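Local atomic coordinates of gluconate kinase (Lactobacillus acidophilus, PDB entry 3LL3), a protein that binds ATP and d-xylulose and, as an FGGY-family carbohydrate kinase, probably transfers phosphate to a sugar substrate such as gluconate or xylulose. Residues 19-22 / 26-29; 434-439 / 446-451. All blocks are in the same frame, centred on the assembly; numbering follows the deposited sequence.

Contact 1: residues 19-22 / 26-29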
loop_
_atom_site.group_PDB
_atom_site.type_symbol
_atom_site.label_atom_id
_atom_site.label_comp_id
_atom_site.label_asym_id
_atom_site.label_seq_id
_atom_site.Cartn_x
_atom_site.Cartn_y
_atom_site.Cartn_z
ATOM N N VAL A 19 -3.809 -34.825 -25.200
ATOM C CA VAL A 19 -5.018 -35.493 -24.757
ATOM C C VAL A 19 -5.530 -36.357 -25.907
ATOM O O VAL A 19 -5.616 -35.914 -27.051
ATOM C CB VAL A 19 -6.104 -34.501 -24.294
ATOM C CG1 VAL A 19 -7.358 -35.255 -23.831
ATOM C CG2 VAL A 19 -5.565 -33.604 -23.186
ATOM N N LEU A 20 -5.813 -37.613 -25.598
ATOM C CA LEU A 20 -6.384 -38.548 -26.562
ATOM C C LEU A 20 -7.902 -38.533 -26.412
ATOM O O LEU A 20 -8.417 -38.727 -25.310
ATOM C CB LEU A 20 -5.830 -39.955 -26.307
ATOM C CG LEU A 20 -6.298 -41.119 -27.192
ATOM C CD1 LEU A 20 -5.924 -40.890 -28.642
ATOM C CD2 LEU A 20 -5.723 -42.442 -26.692
ATOM N N TYR A 21 -8.612 -38.266 -27.503
ATOM C CA TYR A 21 -10.066 -38.217 -27.476
ATOM C C TYR A 21 -10.616 -39.318 -28.362
ATOM O O TYR A 21 -10.063 -39.593 -29.429
ATOM C CB TYR A 21 -10.589 -36.869 -27.997
ATOM C CG TYR A 21 -10.167 -35.651 -27.204
ATOM C CD1 TYR A 21 -9.032 -34.926 -27.561
ATOM C CD2 TYR A 21 -10.922 -35.204 -26.121
ATOM C CE1 TYR A 21 -8.643 -33.818 -26.852
ATOM C CE2 TYR A 21 -10.540 -34.085 -25.399
ATOM C CZ TYR A 21 -9.400 -33.393 -25.771
ATOM O OH TYR A 21 -9.003 -32.279 -25.068
ATOM N N ASP A 22 -11.708 -39.947 -27.931
ATOM C CA ASP A 22 -12.404 -40.896 -28.793
ATOM C C ASP A 22 -13.292 -40.137 -29.776
ATOM O O ASP A 22 -13.379 -38.905 -29.727
ATOM C CB ASP A 22 -13.185 -41.957 -27.991
ATOM C CG ASP A 22 -14.398 -41.390 -27.262
ATOM O OD1 ASP A 22 -14.983 -40.385 -27.726
ATOM O OD2 ASP A 22 -14.777 -41.976 -26.220
ATOM N N LYS A 26 -14.897 -37.622 -26.162
ATOM C CA LYS A 26 -14.567 -37.882 -24.771
ATOM C C LYS A 26 -13.069 -38.085 -24.591
ATOM O O LYS A 26 -12.451 -38.853 -25.327
ATOM C CB LYS A 26 -15.325 -39.126 -24.278
ATOM C CG LYS A 26 -14.880 -39.617 -22.911
ATOM C CD LYS A 26 -15.456 -40.993 -22.581
ATOM C CE LYS A 26 -15.097 -41.390 -21.156
ATOM N NZ LYS A 26 -15.475 -42.799 -20.859
ATOM N N ALA A 27 -12.489 -37.420 -23.603
ATOM C CA ALA A 27 -11.073 -37.583 -23.327
ATOM C C ALA A 27 -10.880 -38.944 -22.698
ATOM O O ALA A 27 -11.572 -39.293 -21.750
ATOM C CB ALA A 27 -10.574 -36.485 -22.386
ATOM N N VAL A 28 -9.951 -39.731 -23.220
ATOM C CA VAL A 28 -9.766 -41.073 -22.684
ATOM C C VAL A 28 -8.413 -41.239 -21.998
ATOM O O VAL A 28 -8.230 -42.131 -21.167
ATOM C CB VAL A 28 -10.013 -42.166 -23.756
ATOM C CG1 VAL A 28 -11.414 -42.025 -24.326
ATOM C CG2 VAL A 28 -8.998 -42.088 -24.860
ATOM N N ALA A 29 -7.473 -40.362 -22.337
ATOM C CA ALA A 29 -6.169 -40.347 -21.696
ATOM C C ALA A 29 -5.478 -39.034 -21.991
ATOM O O ALA A 29 -5.838 -38.339 -22.929
ATOM C CB ALA A 29 -5.320 -41.499 -22.202
#

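Contact 2: residues 434-439 / 446-451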
loop_
_atom_site.group_PDB
_atom_site.type_symbol
_atom_site.label_atom_id
_atom_site.label_comp_id
_atom_site.label_asym_id
_atom_site.label_seq_id
_atom_site.Cartn_x
_atom_site.Cartn_y
_atom_site.Cartn_z
ATOM N N ALA A 434 -8.734 -27.730 -30.008
ATOM C CA ALA A 434 -7.866 -28.314 -31.028
ATOM C C ALA A 434 -8.504 -29.575 -31.571
ATOM O O ALA A 434 -8.534 -29.782 -32.783
ATOM C CB ALA A 434 -6.478 -28.621 -30.481
HETATM N N MSE A 435 -9.055 -30.386 -30.659
HETATM C CA MSE A 435 -9.753 -31.604 -31.039
HETATM C C MSE A 435 -10.935 -31.248 -31.928
HETATM O O MSE A 435 -11.194 -31.920 -32.939
HETATM C CB MSE A 435 -10.166 -32.385 -29.786
HETATM C CG MSE A 435 -11.059 -33.608 -30.004
HETATM SE SE MSE A 435 -12.972 -33.177 -30.166
HETATM C CE MSE A 435 -13.429 -32.816 -28.272
ATOM N N PHE A 436 -11.623 -30.163 -31.584
ATOM C CA PHE A 436 -12.775 -29.720 -32.374
ATOM C C PHE A 436 -12.392 -29.273 -33.808
ATOM O O PHE A 436 -13.106 -29.563 -34.775
ATOM C CB PHE A 436 -13.574 -28.625 -31.648
ATOM C CG PHE A 436 -14.777 -28.152 -32.419
ATOM C CD1 PHE A 436 -15.960 -28.861 -32.380
ATOM C CD2 PHE A 436 -14.718 -27.004 -33.187
ATOM C CE1 PHE A 436 -17.063 -28.444 -33.088
ATOM C CE2 PHE A 436 -15.815 -26.581 -33.902
ATOM C CZ PHE A 436 -16.992 -27.309 -33.851
ATOM N N LEU A 437 -11.281 -28.563 -33.951
ATOM C CA LEU A 437 -10.804 -28.209 -35.294
ATOM C C LEU A 437 -10.596 -29.478 -36.124
ATOM O O LEU A 437 -10.919 -29.528 -37.314
ATOM C CB LEU A 437 -9.492 -27.441 -35.220
ATOM C CG LEU A 437 -9.446 -26.091 -34.495
ATOM C CD1 LEU A 437 -8.023 -25.555 -34.541
ATOM C CD2 LEU A 437 -10.395 -25.080 -35.105
ATOM N N ALA A 438 -10.051 -30.510 -35.486
ATOM C CA ALA A 438 -9.863 -31.788 -36.162
ATOM C C ALA A 438 -11.213 -32.340 -36.621
ATOM O O ALA A 438 -11.353 -32.790 -37.767
ATOM C CB ALA A 438 -9.158 -32.783 -35.250
ATOM N N ARG A 439 -12.208 -32.302 -35.737
ATOM C CA ARG A 439 -13.536 -32.780 -36.090
ATOM C C ARG A 439 -14.092 -32.008 -37.281
ATOM O O ARG A 439 -14.715 -32.584 -38.167
ATOM C CB ARG A 439 -14.496 -32.720 -34.890
ATOM C CG ARG A 439 -14.115 -33.692 -33.775
ATOM C CD ARG A 439 -15.180 -33.775 -32.672
ATOM N NE ARG A 439 -16.498 -34.176 -33.166
ATOM C CZ ARG A 439 -16.904 -35.439 -33.300
ATOM N NH1 ARG A 439 -16.097 -36.446 -32.983
ATOM N NH2 ARG A 439 -18.127 -35.699 -33.749
ATOM N N GLN A 446 -19.550 -29.156 -38.566
ATOM C CA GLN A 446 -19.456 -28.083 -39.545
ATOM C C GLN A 446 -19.270 -26.678 -38.931
ATOM O O GLN A 446 -18.217 -26.064 -39.086
ATOM C CB GLN A 446 -20.667 -28.105 -40.474
ATOM C CG GLN A 446 -20.795 -26.853 -41.322
ATOM C CD GLN A 446 -22.024 -26.882 -42.214
ATOM O OE1 GLN A 446 -22.774 -25.902 -42.297
ATOM N NE2 GLN A 446 -22.243 -28.012 -42.881
ATOM N N ASP A 447 -20.290 -26.162 -38.255
ATOM C CA ASP A 447 -20.215 -24.794 -37.730
ATOM C C ASP A 447 -19.493 -24.715 -36.389
ATOM O O ASP A 447 -19.514 -25.645 -35.588
ATOM C CB ASP A 447 -21.608 -24.169 -37.561
ATOM C CG ASP A 447 -22.434 -24.217 -38.830
ATOM O OD1 ASP A 447 -21.860 -24.418 -39.920
ATOM O OD2 ASP A 447 -23.672 -24.057 -38.730
ATOM N N LEU A 448 -18.889 -23.572 -36.140
ATOM C CA LEU A 448 -18.149 -23.350 -34.910
ATOM C C LEU A 448 -19.004 -23.555 -33.666
ATOM O O LEU A 448 -18.538 -24.115 -32.682
ATOM C CB LEU A 448 -17.577 -21.946 -34.912
ATOM C CG LEU A 448 -16.529 -21.667 -33.844
ATOM C CD1 LEU A 448 -15.295 -22.490 -34.130
ATOM C CD2 LEU A 448 -16.207 -20.168 -33.845
ATOM N N SER A 449 -20.260 -23.111 -33.728
ATOM C CA SER A 449 -21.175 -23.181 -32.589
ATOM C C SER A 449 -21.350 -24.603 -32.088
ATOM O O SER A 449 -21.759 -24.837 -30.949
ATOM C CB SER A 449 -22.540 -22.583 -32.950
ATOM O OG SER A 449 -23.134 -23.254 -34.050
ATOM N N GLU A 450 -21.042 -25.568 -32.941
ATOM C CA GLU A 450 -21.223 -26.952 -32.546
ATOM C C GLU A 450 -20.252 -27.366 -31.439
ATOM O O GLU A 450 -20.443 -28.393 -30.809
ATOM C CB GLU A 450 -21.135 -27.889 -33.768
ATOM C CG GLU A 450 -22.228 -27.640 -34.810
ATOM C CD GLU A 450 -21.952 -28.335 -36.135
ATOM O OE1 GLU A 450 -21.222 -29.346 -36.132
ATOM O OE2 GLU A 450 -22.468 -27.875 -37.178
ATOM N N ILE A 451 -19.212 -26.571 -31.205
ATOM C CA ILE A 451 -18.249 -26.872 -30.143
ATOM C C ILE A 451 -18.936 -26.905 -28.781
ATOM O O ILE A 451 -18.445 -27.522 -27.836
ATOM C CB ILE A 451 -17.082 -25.862 -30.112
ATOM C CG1 ILE A 451 -15.889 -26.458 -29.366
ATOM C CG2 ILE A 451 -17.528 -24.531 -29.475
ATOM C CD1 ILE A 451 -14.610 -25.671 -29.545
#

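Contact 1: residues 19-22 / 26-29
K26 N donates to D22 OD1 at 3.2 Å, arriving from above the carboxylate plane. The same oxygen takes a second backbone N-H, that of N24 in the turn. D22 CG sits between the backbone N and the carbonyl carbon (chi1 70°), which folds the carboxylate back over the turn. OD2 then lies 3.5 Å from K26 CB, while the extended lysine chain carries its NZ away.

Backbone bonds close the hairpin. D22 N donates to K26 O. V28 N meets L20 O at 2.8 Å and almost straight, 176° at the hydrogen. L20 N reaches A29 O, also at 2.8 Å. V28 and A29 thus both face L20, which makes a classic beta bulge. Y21 and A27 form the next, non-hydrogen-bonded pair.

On the L20 side, V28 CG2 packs against L20 CG at 3.7 Å. On the Y21 side, the A27 methyl touches V19 CG1 at 3.7 Å and lies 3.9 Å from Y21 CE2. V19 CG1 itself sits over one face of the tyrosine ring, toward its rim. The ring's OH bonds T431 on helix 429-441.

The hairpin forms one edge of the six-stranded sheet, with 27-34 as its outermost strand within the chain. Its turn is held by a carboxylate that binds peptide N-H groups, so K26 contributes through its backbone rather than its ammonium group.

Contact 2: residues 434-439 / 446-451
I451 sits over one face of the F436 ring, its side chain crossing it obliquely. Its CB is 3.8 Å from the ring centroid and only 3° off the normal, a CH-pi contact. CG1 runs on past the ring root, 3.7 Å from F436 CG, and CD1 reaches back to F436 CB. The ring gets there because CG is anti to the backbone N (chi1 -179°), which carries it off helix 429-441 toward 446-451.

The far end of the ring meets backbone. D447 O lies in the ring plane at the edge, 3.5 Å from F436 CZ. I451 N is 3.4 Å from F436 CE1. L448 CD1 adds a looser apolar touch, 4.1 Å from F436 CE2. Replacing F436 with an alanine would probably open a gap over I451 and remove the side chain that joins the helix to 446-451.

Residues 446-447 are loop and lead into a 3-10 segment that starts at L448 and runs on past I451, in the connection from helix 429-441 to strand 457-461. E450 N bonds D447 O, and I451 N bonds L448 O. The first of these bonds uses the same carbonyl that faces the ring edge.

E450 fixes the start of the turn. Its carboxylate folds back over the preceding loop: D447 N reaches E450 OE2 at 3.0 Å, and Q446 N reaches E450 OE1, also at 3.0 Å. Both donors approach from above the carboxylate plane. OE1 also takes the N445 amide. Further out, L448 and I451 rest on I245 of helix 239-245, and Q440 NE2 bonds Q446 O.

Contact 1 closes early in the chain, and contact 2 opens more than 400 residues later. Their centres are nevertheless about 15 Å apart. Helix 429-441 joins them. It supplies one side of contact 2 and packs on the hairpin 15-22/27-34 of contact 1. The two meet directly where Y21 CD1 lies 3.4 Å from M435 CG. R439 of the helix also bonds I23 O in the hairpin turn. The helix packs on strands 4-11 and 70-78 of the six-stranded sheet as well. It thus ties the edge hairpin to the loop before strand 457-461. Neither contact reaches a ligand pocket, though the V19 side chain is about 11 Å from a bound ATP.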